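Local coordinates for DisA protein (Sorangium cellulosum, PDB 6CCA) that probably transfers methyl groups to a carbon of a polyketide intermediate on the disorazol assembly line, building a gem-dimethyl group, at residues D177-Q182 and D186-L191; R140-L145 and P153-L158; P133-V138 and A160-Y165; G99-L104 and E167-Q172. All blocks are in the same frame, centred on the assembly; numbering follows the deposited sequence.

Contact 1: D177-Q182 and D186-L191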
loop_
_atom_site.group_PDB
_atom_site.type_symbol
_atom_site.label_atom_id
_atom_site.label_comp_id
_atom_site.label_asym_id
_atom_site.label_seq_id
_atom_site.Cartn_x
_atom_site.Cartn_y
_atom_site.Cartn_z
ATOM N N ASP A 177 15.201 -7.939 -7.801
ATOM C CA ASP A 177 16.523 -8.457 -7.328
ATOM C C ASP A 177 17.149 -7.638 -6.171
ATOM O O ASP A 177 17.953 -8.122 -5.359
ATOM C CB ASP A 177 17.535 -8.438 -8.439
ATOM C CG ASP A 177 17.213 -9.429 -9.570
ATOM O OD1 ASP A 177 16.207 -10.168 -9.475
ATOM O OD2 ASP A 177 17.988 -9.402 -10.546
ATOM N N VAL A 178 16.816 -6.361 -6.120
ATOM C CA VAL A 178 17.333 -5.530 -5.034
ATOM C C VAL A 178 16.355 -5.511 -3.852
ATOM O O VAL A 178 16.753 -5.576 -2.681
ATOM C CB VAL A 178 17.566 -4.112 -5.571
ATOM C CG1 VAL A 178 18.091 -3.207 -4.458
ATOM C CG2 VAL A 178 18.518 -4.151 -6.763
ATOM N N LEU A 179 15.059 -5.380 -4.150
ATOM C CA LEU A 179 14.036 -5.359 -3.089
ATOM C C LEU A 179 13.816 -6.748 -2.464
ATOM O O LEU A 179 13.469 -6.850 -1.293
ATOM C CB LEU A 179 12.703 -4.863 -3.650
ATOM C CG LEU A 179 12.721 -3.479 -4.268
ATOM C CD1 LEU A 179 11.421 -3.291 -5.054
ATOM C CD2 LEU A 179 12.864 -2.447 -3.155
ATOM N N PHE A 180 14.045 -7.809 -3.251
ATOM C CA PHE A 180 13.985 -9.202 -2.743
ATOM C C PHE A 180 15.334 -9.895 -2.953
ATOM O O PHE A 180 15.511 -10.676 -3.885
ATOM C CB PHE A 180 12.866 -9.934 -3.487
ATOM C CG PHE A 180 11.509 -9.303 -3.306
ATOM C CD1 PHE A 180 10.764 -9.549 -2.155
ATOM C CD2 PHE A 180 10.997 -8.448 -4.259
ATOM C CE1 PHE A 180 9.527 -8.981 -1.978
ATOM C CE2 PHE A 180 9.762 -7.869 -4.098
ATOM C CZ PHE A 180 9.021 -8.132 -2.957
ATOM N N PRO A 181 16.311 -9.592 -2.095
ATOM C CA PRO A 181 17.655 -10.054 -2.451
ATOM C C PRO A 181 17.741 -11.556 -2.357
ATOM O O PRO A 181 17.276 -12.151 -1.366
ATOM C CB PRO A 181 18.570 -9.423 -1.412
ATOM C CG PRO A 181 17.651 -8.855 -0.333
ATOM C CD PRO A 181 16.317 -8.615 -0.990
ATOM N N GLN A 182 18.283 -12.146 -3.406
ATOM C CA GLN A 182 18.376 -13.592 -3.513
ATOM C C GLN A 182 17.042 -14.223 -3.279
ATOM O O GLN A 182 16.973 -15.273 -2.668
ATOM C CB GLN A 182 19.352 -14.153 -2.500
ATOM C CG GLN A 182 20.770 -14.081 -2.978
ATOM C CD GLN A 182 21.429 -12.790 -2.591
ATOM O OE1 GLN A 182 21.173 -12.240 -1.513
ATOM N NE2 GLN A 182 22.284 -12.293 -3.469
ATOM N N ASP A 186 14.141 -10.627 3.239
ATOM C CA ASP A 186 15.006 -10.008 4.229
ATOM C C ASP A 186 14.765 -8.495 4.406
ATOM O O ASP A 186 14.985 -7.929 5.509
ATOM C CB ASP A 186 16.476 -10.245 3.829
ATOM C CG ASP A 186 16.857 -11.736 3.864
ATOM O OD1 ASP A 186 15.966 -12.598 4.095
ATOM O OD2 ASP A 186 18.053 -11.997 3.660
ATOM N N LEU A 187 14.452 -7.847 3.302
ATOM C CA LEU A 187 14.213 -6.375 3.334
ATOM C C LEU A 187 12.744 -6.016 3.389
ATOM O O LEU A 187 12.377 -5.026 4.049
ATOM C CB LEU A 187 14.776 -5.691 2.077
ATOM C CG LEU A 187 16.289 -5.633 1.982
ATOM C CD1 LEU A 187 16.677 -4.960 0.657
ATOM C CD2 LEU A 187 16.885 -4.842 3.132
ATOM N N MET A 188 11.911 -6.727 2.617
ATOM C CA MET A 188 10.462 -6.383 2.570
ATOM C C MET A 188 9.690 -6.880 3.779
ATOM O O MET A 188 8.761 -6.226 4.264
ATOM C CB MET A 188 9.801 -6.841 1.273
ATOM C CG MET A 188 10.172 -6.022 0.036
ATOM S SD MET A 188 9.983 -4.201 0.144
ATOM C CE MET A 188 9.378 -3.915 -1.520
ATOM N N GLY A 189 10.106 -8.010 4.311
ATOM C CA GLY A 189 9.383 -8.672 5.381
ATOM C C GLY A 189 9.270 -7.726 6.558
ATOM O O GLY A 189 8.155 -7.461 7.026
ATOM N N PRO A 190 10.410 -7.186 7.012
ATOM C CA PRO A 190 10.373 -6.291 8.164
ATOM C C PRO A 190 9.583 -4.985 7.961
ATOM O O PRO A 190 9.375 -4.250 8.961
ATOM C CB PRO A 190 11.854 -5.996 8.440
ATOM C CG PRO A 190 12.606 -7.147 7.795
ATOM C CD PRO A 190 11.796 -7.551 6.633
ATOM N N LEU A 191 9.216 -4.675 6.740
ATOM C CA LEU A 191 8.442 -3.490 6.427
ATOM C C LEU A 191 6.972 -3.715 6.708
ATOM O O LEU A 191 6.299 -2.868 7.196
ATOM C CB LEU A 191 8.567 -3.149 4.972
ATOM C CG LEU A 191 9.028 -1.788 4.549
ATOM C CD1 LEU A 191 10.446 -1.606 4.946
ATOM C CD2 LEU A 191 8.918 -1.705 3.045
HETATM O O HOH W 1 13.036 -8.639 0.576
#

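Contact 2: R140-L145 and P153-L158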
loop_
_atom_site.group_PDB
_atom_site.type_symbol
_atom_site.label_atom_id
_atom_site.label_comp_id
_atom_site.label_asym_id
_atom_site.label_seq_id
_atom_site.Cartn_x
_atom_site.Cartn_y
_atom_site.Cartn_z
ATOM N N ARG A 140 26.159 9.191 7.075
ATOM C CA ARG A 140 26.074 9.467 8.516
ATOM C C ARG A 140 24.631 9.531 8.925
ATOM O O ARG A 140 24.222 8.972 9.947
ATOM C CB ARG A 140 26.811 10.772 8.949
ATOM C CG ARG A 140 28.347 10.682 8.900
ATOM C CD ARG A 140 29.149 11.954 9.383
ATOM N NE ARG A 140 29.123 13.087 8.401
ATOM C CZ ARG A 140 30.052 13.391 7.476
ATOM N NH1 ARG A 140 31.184 12.692 7.347
ATOM N NH2 ARG A 140 29.833 14.413 6.663
ATOM N N ARG A 141 23.816 10.228 8.147
ATOM C CA ARG A 141 22.358 10.373 8.504
ATOM C C ARG A 141 21.635 9.075 8.506
ATOM O O ARG A 141 20.831 8.826 9.390
ATOM C CB ARG A 141 21.661 11.368 7.564
ATOM C CG ARG A 141 20.244 11.784 7.960
ATOM C CD ARG A 141 20.237 12.249 9.386
ATOM N NE ARG A 141 18.925 12.797 9.730
ATOM C CZ ARG A 141 18.572 13.077 10.990
ATOM N NH1 ARG A 141 19.408 12.761 11.996
ATOM N NH2 ARG A 141 17.365 13.585 11.243
ATOM N N MET A 142 21.946 8.220 7.549
ATOM C CA MET A 142 21.432 6.865 7.483
ATOM C C MET A 142 21.704 6.129 8.791
ATOM O O MET A 142 20.820 5.484 9.356
ATOM C CB MET A 142 22.083 6.105 6.307
ATOM C CG MET A 142 21.576 4.674 6.152
ATOM S SD MET A 142 22.327 3.446 7.219
ATOM C CE MET A 142 24.019 3.360 6.537
ATOM N N GLN A 143 22.937 6.206 9.303
ATOM C CA GLN A 143 23.262 5.477 10.542
ATOM C C GLN A 143 22.499 6.003 11.746
ATOM O O GLN A 143 22.008 5.209 12.570
ATOM C CB GLN A 143 24.768 5.564 10.864
ATOM C CG GLN A 143 25.572 4.783 9.845
ATOM C CD GLN A 143 26.947 4.354 10.387
ATOM O OE1 GLN A 143 27.056 4.022 11.581
ATOM N NE2 GLN A 143 27.985 4.325 9.516
ATOM N N GLN A 144 22.342 7.314 11.784
ATOM C CA GLN A 144 21.539 7.957 12.846
ATOM C C GLN A 144 20.077 7.506 12.807
ATOM O O GLN A 144 19.491 7.170 13.812
ATOM C CB GLN A 144 21.603 9.453 12.671
ATOM C CG GLN A 144 22.991 10.023 12.882
ATOM C CD GLN A 144 23.102 11.491 12.631
ATOM O OE1 GLN A 144 22.301 12.111 11.944
ATOM N NE2 GLN A 144 24.193 12.080 13.157
ATOM N N LEU A 145 19.498 7.458 11.591
ATOM C CA LEU A 145 18.089 7.127 11.467
ATOM C C LEU A 145 17.864 5.671 11.652
ATOM O O LEU A 145 16.800 5.290 12.140
ATOM C CB LEU A 145 17.509 7.689 10.195
ATOM C CG LEU A 145 17.487 9.197 10.060
ATOM C CD1 LEU A 145 16.813 9.607 8.732
ATOM C CD2 LEU A 145 16.729 9.844 11.224
ATOM N N PRO A 153 13.543 -0.280 9.422
ATOM C CA PRO A 153 13.450 -1.129 8.218
ATOM C C PRO A 153 13.230 -0.362 6.930
ATOM O O PRO A 153 13.657 -0.813 5.873
ATOM C CB PRO A 153 12.252 -2.028 8.495
ATOM C CG PRO A 153 11.503 -1.309 9.582
ATOM C CD PRO A 153 12.500 -0.617 10.406
ATOM N N TYR A 154 12.637 0.831 7.054
ATOM C CA TYR A 154 12.473 1.731 5.913
ATOM C C TYR A 154 13.851 2.298 5.503
ATOM O O TYR A 154 14.175 2.331 4.311
ATOM C CB TYR A 154 11.509 2.869 6.248
ATOM C CG TYR A 154 10.139 2.367 6.710
ATOM C CD1 TYR A 154 9.943 1.961 8.028
ATOM C CD2 TYR A 154 9.081 2.318 5.874
ATOM C CE1 TYR A 154 8.773 1.446 8.468
ATOM C CE2 TYR A 154 7.853 1.783 6.284
ATOM C CZ TYR A 154 7.693 1.365 7.594
ATOM O OH TYR A 154 6.506 0.843 8.130
ATOM N N VAL A 155 14.646 2.685 6.485
ATOM C CA VAL A 155 15.997 3.220 6.248
ATOM C C VAL A 155 16.838 2.138 5.551
ATOM O O VAL A 155 17.499 2.368 4.527
ATOM C CB VAL A 155 16.659 3.683 7.548
ATOM C CG1 VAL A 155 18.117 4.030 7.341
ATOM C CG2 VAL A 155 15.915 4.899 8.093
ATOM N N ARG A 156 16.782 0.936 6.114
ATOM C CA ARG A 156 17.485 -0.211 5.557
ATOM C C ARG A 156 17.130 -0.420 4.088
ATOM O O ARG A 156 18.015 -0.521 3.238
ATOM C CB ARG A 156 17.169 -1.475 6.359
ATOM C CG ARG A 156 18.018 -1.648 7.607
ATOM C CD ARG A 156 17.893 -3.054 8.171
ATOM N NE ARG A 156 18.402 -4.062 7.244
ATOM C CZ ARG A 156 17.641 -4.960 6.627
ATOM N NH1 ARG A 156 16.332 -4.979 6.836
ATOM N NH2 ARG A 156 18.190 -5.840 5.801
ATOM N N LEU A 157 15.836 -0.484 3.791
ATOM C CA LEU A 157 15.394 -0.688 2.421
ATOM C C LEU A 157 15.895 0.456 1.486
ATOM O O LEU A 157 16.303 0.212 0.368
ATOM C CB LEU A 157 13.869 -0.756 2.375
ATOM C CG LEU A 157 13.340 -0.879 0.936
ATOM C CD1 LEU A 157 13.960 -2.088 0.262
ATOM C CD2 LEU A 157 11.808 -0.998 0.873
ATOM N N LEU A 158 15.723 1.722 1.910
ATOM C CA LEU A 158 16.191 2.836 1.076
ATOM C C LEU A 158 17.677 2.738 0.827
ATOM O O LEU A 158 18.144 3.034 -0.262
ATOM C CB LEU A 158 15.908 4.157 1.738
ATOM C CG LEU A 158 14.462 4.586 1.754
ATOM C CD1 LEU A 158 14.393 5.941 2.368
ATOM C CD2 LEU A 158 13.937 4.721 0.310
#

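Contact 3: P133-V138 and A160-Y165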
loop_
_atom_site.group_PDB
_atom_site.type_symbol
_atom_site.label_atom_id
_atom_site.label_comp_id
_atom_site.label_asym_id
_atom_site.label_seq_id
_atom_site.Cartn_x
_atom_site.Cartn_y
_atom_site.Cartn_z
ATOM N N PRO A 133 28.001 18.608 -1.753
ATOM C CA PRO A 133 28.299 17.169 -1.889
ATOM C C PRO A 133 27.622 16.404 -0.750
ATOM O O PRO A 133 27.836 16.679 0.415
ATOM C CB PRO A 133 29.855 17.098 -1.823
ATOM C CG PRO A 133 30.281 18.540 -2.202
ATOM C CD PRO A 133 29.258 19.337 -1.423
ATOM N N LYS A 134 26.711 15.505 -1.121
ATOM C CA LYS A 134 25.904 14.817 -0.125
ATOM C C LYS A 134 26.460 13.457 0.348
ATOM O O LYS A 134 26.023 12.950 1.389
ATOM C CB LYS A 134 24.471 14.608 -0.676
ATOM C CG LYS A 134 23.731 15.916 -0.812
ATOM C CD LYS A 134 23.428 16.432 0.577
ATOM C CE LYS A 134 22.886 17.829 0.604
ATOM N NZ LYS A 134 22.405 18.219 1.986
ATOM N N LYS A 135 27.422 12.914 -0.371
ATOM C CA LYS A 135 27.937 11.507 -0.130
ATOM C C LYS A 135 28.135 11.159 1.350
ATOM O O LYS A 135 27.538 10.193 1.894
ATOM C CB LYS A 135 29.274 11.316 -0.894
ATOM C CG LYS A 135 29.864 9.895 -0.898
ATOM C CD LYS A 135 29.319 9.051 -2.046
ATOM C CE LYS A 135 29.689 7.586 -1.905
ATOM N NZ LYS A 135 28.950 6.716 -2.866
ATOM N N HIS A 136 28.950 11.950 2.048
ATOM C CA HIS A 136 29.283 11.627 3.413
ATOM C C HIS A 136 28.140 11.930 4.363
ATOM O O HIS A 136 27.869 11.149 5.288
ATOM C CB HIS A 136 30.628 12.305 3.821
ATOM C CG HIS A 136 31.784 11.847 2.951
ATOM N ND1 HIS A 136 32.489 12.704 2.125
ATOM C CD2 HIS A 136 32.285 10.604 2.709
ATOM C CE1 HIS A 136 33.384 12.020 1.433
ATOM N NE2 HIS A 136 33.288 10.744 1.773
ATOM N N GLU A 137 27.495 13.055 4.161
ATOM C CA GLU A 137 26.377 13.482 4.982
ATOM C C GLU A 137 25.279 12.410 5.050
ATOM O O GLU A 137 24.768 12.086 6.132
ATOM C CB GLU A 137 25.711 14.719 4.399
ATOM C CG GLU A 137 26.075 16.063 4.982
ATOM C CD GLU A 137 25.470 17.178 4.097
ATOM O OE1 GLU A 137 24.223 17.187 3.925
ATOM O OE2 GLU A 137 26.237 17.975 3.500
ATOM N N VAL A 138 24.881 11.954 3.894
ATOM C CA VAL A 138 23.770 10.949 3.832
ATOM C C VAL A 138 24.118 9.638 4.465
ATOM O O VAL A 138 23.278 9.039 5.134
ATOM C CB VAL A 138 23.112 10.744 2.423
ATOM C CG1 VAL A 138 22.590 12.069 1.915
ATOM C CG2 VAL A 138 24.028 10.018 1.422
ATOM N N ALA A 160 19.555 0.003 0.766
ATOM C CA ALA A 160 19.799 -1.076 -0.194
ATOM C C ALA A 160 19.500 -0.606 -1.630
ATOM O O ALA A 160 20.222 -0.929 -2.574
ATOM C CB ALA A 160 18.982 -2.332 0.173
ATOM N N CYS A 161 18.448 0.166 -1.801
ATOM C CA CYS A 161 18.100 0.672 -3.124
ATOM C C CYS A 161 19.177 1.692 -3.543
ATOM O O CYS A 161 19.641 1.671 -4.670
ATOM C CB CYS A 161 16.751 1.374 -3.104
ATOM S SG CYS A 161 15.358 0.203 -2.952
ATOM N N TYR A 162 19.527 2.597 -2.610
ATOM C CA TYR A 162 20.563 3.633 -2.838
ATOM C C TYR A 162 21.834 3.047 -3.450
ATOM O O TYR A 162 22.382 3.504 -4.501
ATOM C CB TYR A 162 20.885 4.403 -1.557
ATOM C CG TYR A 162 22.204 5.129 -1.709
ATOM C CD1 TYR A 162 22.283 6.272 -2.442
ATOM C CD2 TYR A 162 23.357 4.656 -1.136
ATOM C CE1 TYR A 162 23.486 6.924 -2.651
ATOM C CE2 TYR A 162 24.587 5.265 -1.356
ATOM C CZ TYR A 162 24.648 6.413 -2.105
ATOM O OH TYR A 162 25.848 7.050 -2.365
ATOM N N ARG A 163 22.285 1.978 -2.821
ATOM C CA ARG A 163 23.526 1.354 -3.298
ATOM C C ARG A 163 23.478 0.886 -4.722
ATOM O O ARG A 163 24.554 0.792 -5.375
ATOM C CB ARG A 163 23.983 0.250 -2.345
ATOM C CG ARG A 163 24.338 0.741 -0.954
ATOM C CD ARG A 163 24.857 -0.382 -0.041
ATOM N NE ARG A 163 26.235 -0.713 -0.404
ATOM C CZ ARG A 163 26.659 -1.882 -0.786
ATOM N NH1 ARG A 163 25.833 -2.910 -0.827
ATOM N NH2 ARG A 163 27.987 -2.059 -1.062
ATOM N N ARG A 164 22.309 0.538 -5.252
ATOM C CA ARG A 164 22.223 0.068 -6.598
ATOM C C ARG A 164 21.459 0.962 -7.482
ATOM O O ARG A 164 21.034 0.552 -8.613
ATOM C CB ARG A 164 21.511 -1.308 -6.590
ATOM C CG ARG A 164 22.154 -2.291 -5.651
ATOM C CD ARG A 164 23.457 -2.775 -6.181
ATOM N NE ARG A 164 23.361 -3.390 -7.513
ATOM C CZ ARG A 164 22.943 -4.639 -7.752
ATOM N NH1 ARG A 164 22.508 -5.430 -6.790
ATOM N NH2 ARG A 164 22.980 -5.101 -8.987
ATOM N N TYR A 165 21.170 2.183 -7.008
ATOM C CA TYR A 165 20.162 3.036 -7.717
ATOM C C TYR A 165 20.514 3.372 -9.182
ATOM O O TYR A 165 19.658 3.306 -10.052
ATOM C CB TYR A 165 19.808 4.338 -6.922
ATOM C CG TYR A 165 18.288 4.590 -6.911
ATOM C CD1 TYR A 165 17.667 5.316 -7.944
ATOM C CD2 TYR A 165 17.482 4.069 -5.883
ATOM C CE1 TYR A 165 16.315 5.507 -7.934
ATOM C CE2 TYR A 165 16.092 4.262 -5.857
ATOM C CZ TYR A 165 15.519 4.993 -6.873
ATOM O OH TYR A 165 14.149 5.173 -6.884
HETATM O O HOH W 2 26.612 7.971 0.365
#

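Contact 4: G99-L104 and E167-Q172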
loop_
_atom_site.group_PDB
_atom_site.type_symbol
_atom_site.label_atom_id
_atom_site.label_comp_id
_atom_site.label_asym_id
_atom_site.label_seq_id
_atom_site.Cartn_x
_atom_site.Cartn_y
_atom_site.Cartn_z
ATOM N N GLY A 99 13.247 3.778 -20.303
ATOM C CA GLY A 99 12.002 4.310 -20.749
ATOM C C GLY A 99 10.881 4.117 -19.751
ATOM O O GLY A 99 10.111 5.049 -19.524
ATOM N N ARG A 100 10.768 2.928 -19.139
ATOM C CA ARG A 100 9.632 2.677 -18.246
ATOM C C ARG A 100 9.684 3.585 -16.982
ATOM O O ARG A 100 8.668 3.717 -16.257
ATOM C CB ARG A 100 9.539 1.210 -17.839
ATOM C CG ARG A 100 10.625 0.782 -16.871
ATOM C CD ARG A 100 10.292 -0.482 -16.090
ATOM N NE ARG A 100 11.255 -1.536 -16.369
ATOM C CZ ARG A 100 11.044 -2.829 -16.127
ATOM N NH1 ARG A 100 9.897 -3.251 -15.582
ATOM N NH2 ARG A 100 11.984 -3.717 -16.435
ATOM N N PHE A 101 10.849 4.186 -16.741
ATOM C CA PHE A 101 11.051 5.231 -15.692
ATOM C C PHE A 101 11.026 6.732 -16.055
ATOM O O PHE A 101 11.472 7.600 -15.265
ATOM C CB PHE A 101 12.359 4.890 -14.940
ATOM C CG PHE A 101 12.292 3.580 -14.218
ATOM C CD1 PHE A 101 11.141 3.234 -13.482
ATOM C CD2 PHE A 101 13.334 2.696 -14.274
ATOM C CE1 PHE A 101 11.061 2.037 -12.798
ATOM C CE2 PHE A 101 13.271 1.497 -13.594
ATOM C CZ PHE A 101 12.137 1.165 -12.843
ATOM N N GLY A 102 10.463 7.065 -17.207
ATOM C CA GLY A 102 10.203 8.432 -17.516
ATOM C C GLY A 102 9.434 9.200 -16.466
ATOM O O GLY A 102 9.848 10.310 -16.081
ATOM N N ARG A 103 8.280 8.657 -16.038
ATOM C CA ARG A 103 7.419 9.349 -15.089
ATOM C C ARG A 103 8.123 9.278 -13.675
ATOM O O ARG A 103 8.121 10.264 -12.968
ATOM C CB ARG A 103 6.004 8.739 -15.012
ATOM C CG ARG A 103 5.132 8.996 -16.232
ATOM C CD ARG A 103 3.828 8.216 -16.175
ATOM N NE ARG A 103 4.078 6.801 -16.424
ATOM C CZ ARG A 103 3.167 5.836 -16.333
ATOM N NH1 ARG A 103 1.919 6.105 -15.968
ATOM N NH2 ARG A 103 3.538 4.597 -16.562
ATOM N N LEU A 104 8.771 8.177 -13.334
ATOM C CA LEU A 104 9.522 8.188 -12.041
ATOM C C LEU A 104 10.572 9.359 -12.047
ATOM O O LEU A 104 10.712 10.115 -11.113
ATOM C CB LEU A 104 10.234 6.857 -11.820
ATOM C CG LEU A 104 11.061 6.737 -10.501
ATOM C CD1 LEU A 104 10.277 7.133 -9.285
ATOM C CD2 LEU A 104 11.658 5.338 -10.398
ATOM N N GLU A 167 22.151 1.620 -11.403
ATOM C CA GLU A 167 21.656 0.425 -12.115
ATOM C C GLU A 167 20.151 0.253 -12.221
ATOM O O GLU A 167 19.648 -0.102 -13.264
ATOM C CB GLU A 167 22.251 -0.815 -11.513
ATOM C CG GLU A 167 23.774 -0.877 -11.645
ATOM C CD GLU A 167 24.330 -1.859 -10.660
ATOM O OE1 GLU A 167 24.405 -3.051 -11.046
ATOM O OE2 GLU A 167 24.602 -1.489 -9.480
ATOM N N LEU A 168 19.430 0.500 -11.142
ATOM C CA LEU A 168 18.000 0.384 -11.118
ATOM C C LEU A 168 17.382 1.317 -12.153
ATOM O O LEU A 168 16.527 0.935 -12.943
ATOM C CB LEU A 168 17.469 0.703 -9.707
ATOM C CG LEU A 168 17.691 -0.432 -8.693
ATOM C CD1 LEU A 168 17.441 0.021 -7.296
ATOM C CD2 LEU A 168 16.773 -1.623 -8.955
ATOM N N LEU A 169 17.822 2.561 -12.123
ATOM C CA LEU A 169 17.179 3.605 -12.864
ATOM C C LEU A 169 17.461 3.459 -14.358
ATOM O O LEU A 169 16.588 3.793 -15.181
ATOM C CB LEU A 169 17.692 4.943 -12.348
ATOM C CG LEU A 169 16.855 6.176 -12.413
ATOM C CD1 LEU A 169 15.405 5.943 -12.015
ATOM C CD2 LEU A 169 17.558 7.248 -11.569
ATOM N N ARG A 170 18.650 2.943 -14.681
ATOM C CA ARG A 170 19.025 2.612 -16.040
ATOM C C ARG A 170 18.381 1.305 -16.489
ATOM O O ARG A 170 18.529 0.966 -17.623
ATOM C CB ARG A 170 20.538 2.480 -16.177
ATOM C CG ARG A 170 21.279 3.789 -16.050
ATOM C CD ARG A 170 22.755 3.662 -15.743
ATOM N NE ARG A 170 23.273 5.041 -15.715
ATOM C CZ ARG A 170 24.290 5.528 -15.007
ATOM N NH1 ARG A 170 24.995 4.778 -14.207
ATOM N NH2 ARG A 170 24.598 6.816 -15.110
ATOM N N GLY A 171 17.680 0.591 -15.609
ATOM C CA GLY A 171 17.065 -0.702 -15.951
ATOM C C GLY A 171 18.091 -1.803 -16.163
ATOM O O GLY A 171 17.785 -2.817 -16.788
ATOM N N GLN A 172 19.303 -1.600 -15.644
ATOM C CA GLN A 172 20.366 -2.565 -15.788
ATOM C C GLN A 172 20.277 -3.662 -14.724
ATOM O O GLN A 172 21.045 -4.606 -14.764
ATOM C CB GLN A 172 21.712 -1.932 -15.590
ATOM C CG GLN A 172 22.078 -0.671 -16.330
ATOM C CD GLN A 172 23.463 -0.216 -15.880
ATOM O OE1 GLN A 172 23.627 0.716 -15.107
ATOM N NE2 GLN A 172 24.461 -0.938 -16.307
#

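Contact 1: D177-Q182 and D186-L191
The ring of F180 leans against M188 with its CE1 corner, which comes 3.6 Å from M188 CG; the methionine carbon approaches the ring obliquely. The two side chains run at about a right angle. F180 CB points away from segment 186-191, but CG stands beside its own backbone N (chi1 -60°), and that swings the far end of the ring back to the methionine. M188 is bent at chi2 (-52°) and again at chi3, so its CE turns to L179 and lies 4.1 Å from L179 CB. The puckered P181 ring meets L187: P181 CD is 4.0 Å from L187 CD1, and that same methyl sits 3.4 Å from the carbonyl oxygen V178 O.

Between these apolar patches one water bridges the backbones. It donates to L179 O at 2.6 Å and accepts from M188 N at 3.0 Å, giving polar groups of both segments a partner inside a largely buried contact. L179 closes helix 175-179 and F180 is the first residue to leave helical geometry, so the water binds a carbonyl at the helix end. S184, in the short connection, hydrogen-bonds P181 O and D186 N. The turn leads into helix 189-192 and packs on helix 152-163, with L179 on L157 and C161 and L187 on R156 and A160.

Contact 2: R140-L145 and P153-L158
M142 and V155 bring helices 135-146 and 152-163 together, their CA atoms 6.7 Å apart, at the nearest backbone approach of two roughly antiparallel segments, the arms of a helical hairpin. V155 carries the whole contact from its side: CB points at the other helix and each methyl has its own partner. CG1, anti to the backbone N (chi1 171°), reaches M142, lying 3.7 Å from M142 CG and equally far from the carbonyl oxygen M142 O. CG2 turns to the next helical turn and meets L145 CB at 3.8 Å.

CG makes the closest side-chain approach of M142; bends at chi2 (-82°) and chi3 leave its CE farther from the valine. L145 CD2 stands 3.7 Å above the centre of the R141 guanidinium, packing on its own helix as well. R141 NH1 donates to Q144 OE1, the amide oxygen nearly in the guanidinium plane, which helps orient the arginine, though NH1 lies above the plane of the amide carbonyl. F64 of helix 55-75 touches both R141 and L145.

Chemically this is aliphatic packing over a small area, without directional bonds across it, while the polar ends of R141 and Q144 pair along one helix.

Contact 3: P133-V138 and A160-Y165
K135 reaches over to Y162 from the first turn of helix 135-146, in the helical hairpin that this helix makes with helix 152-163. Its CB does not aim at the tyrosine; CG lies anti to the backbone N (chi1 -173°), and a bend at chi2 (87°) directs the remaining chain across. From there it runs extended. CD comes within 4.0 Å of Y162 OH, CE keeps about the same distance, and NZ ends 3.2 Å from that oxygen, at the ring edge and near the ring plane. The two side chains meet at about a right angle.

Y162 comes from the other side with CB pointing to segment 133-138 and CG anti to its own N, which carries the hydroxyl to the lysine. Its ring stacks with W159 and touches L68 and C71 of helix 55-75. D75, at the end of that helix, makes a weak hydrogen bond to Y162 OH and a long, weak ion pair with K135 NZ, so a carboxylate lies near both groups and would probably ease the ammonium's charge beside the phenol. A water completes the link between the helices: it donates to K135 O at 2.9 Å and hydrogen-bonds Y162 OH at 3.0 Å.

Contact 4: G99-L104 and E167-Q172
F101 and L169 lie at the closest backbone approach between the segments, CA to CA 6.9 Å. F101 occupies the N-cap position before helix 102-114 and directs its CB at segment 167-172. With CG anti to its carbonyl carbon (chi1 -63°), the ring is laid against the last turn of helix 165-169. Its CD2 side faces two backbone carbonyls: CE2 is 3.4 Å from L168 O, met obliquely, and CD2 is 3.6 Å from L169 O, which lies at the ring edge near its plane. One ring face is backed by R100 CG, 4.0 Å above the centre.

The end of L169 curls toward the other segment, although its CB does not point there. With CG roughly anti to the backbone N (chi1 -152°) and chi2 at 43°, its CD1 comes 4.1 Å from L104 CD2 and 4.4 Å from F101 CB. L104 meets that methyl obliquely.

G171, at positive phi, ends the helix in a Schellman motif; G171 N bonds to L168 O and Q172 N to E167 O. L168 O therefore has a true donor within its own segment, and the ring C-H groups near L168 O and L169 O add at most a weak electrostatic attraction to what is otherwise apolar packing.

How the contacts relate
From the N terminus, segment 99-104 comes first and finds its partner only at 167-172, so contact 4 closes the longest loop. Inside it lies contact 3, joining 133-138 to 160-165, and inside that contact 2, joining 140-145 to 153-158: three nested closures, with none crossing. Contacts 2 and 3 share helices 135-146 and 152-163, their centres about 10 Å apart. Contact 1 follows in series, a short local turn after contact 4 has closed. Its residues rest on helix 152-163, with V178 CG1 3.6 Å from A160 O, and V178 also meets L168 of helix 165-169, part of contact 4. Helix 152-163 thus ties the hairpin to the turn leading into helix 189-192.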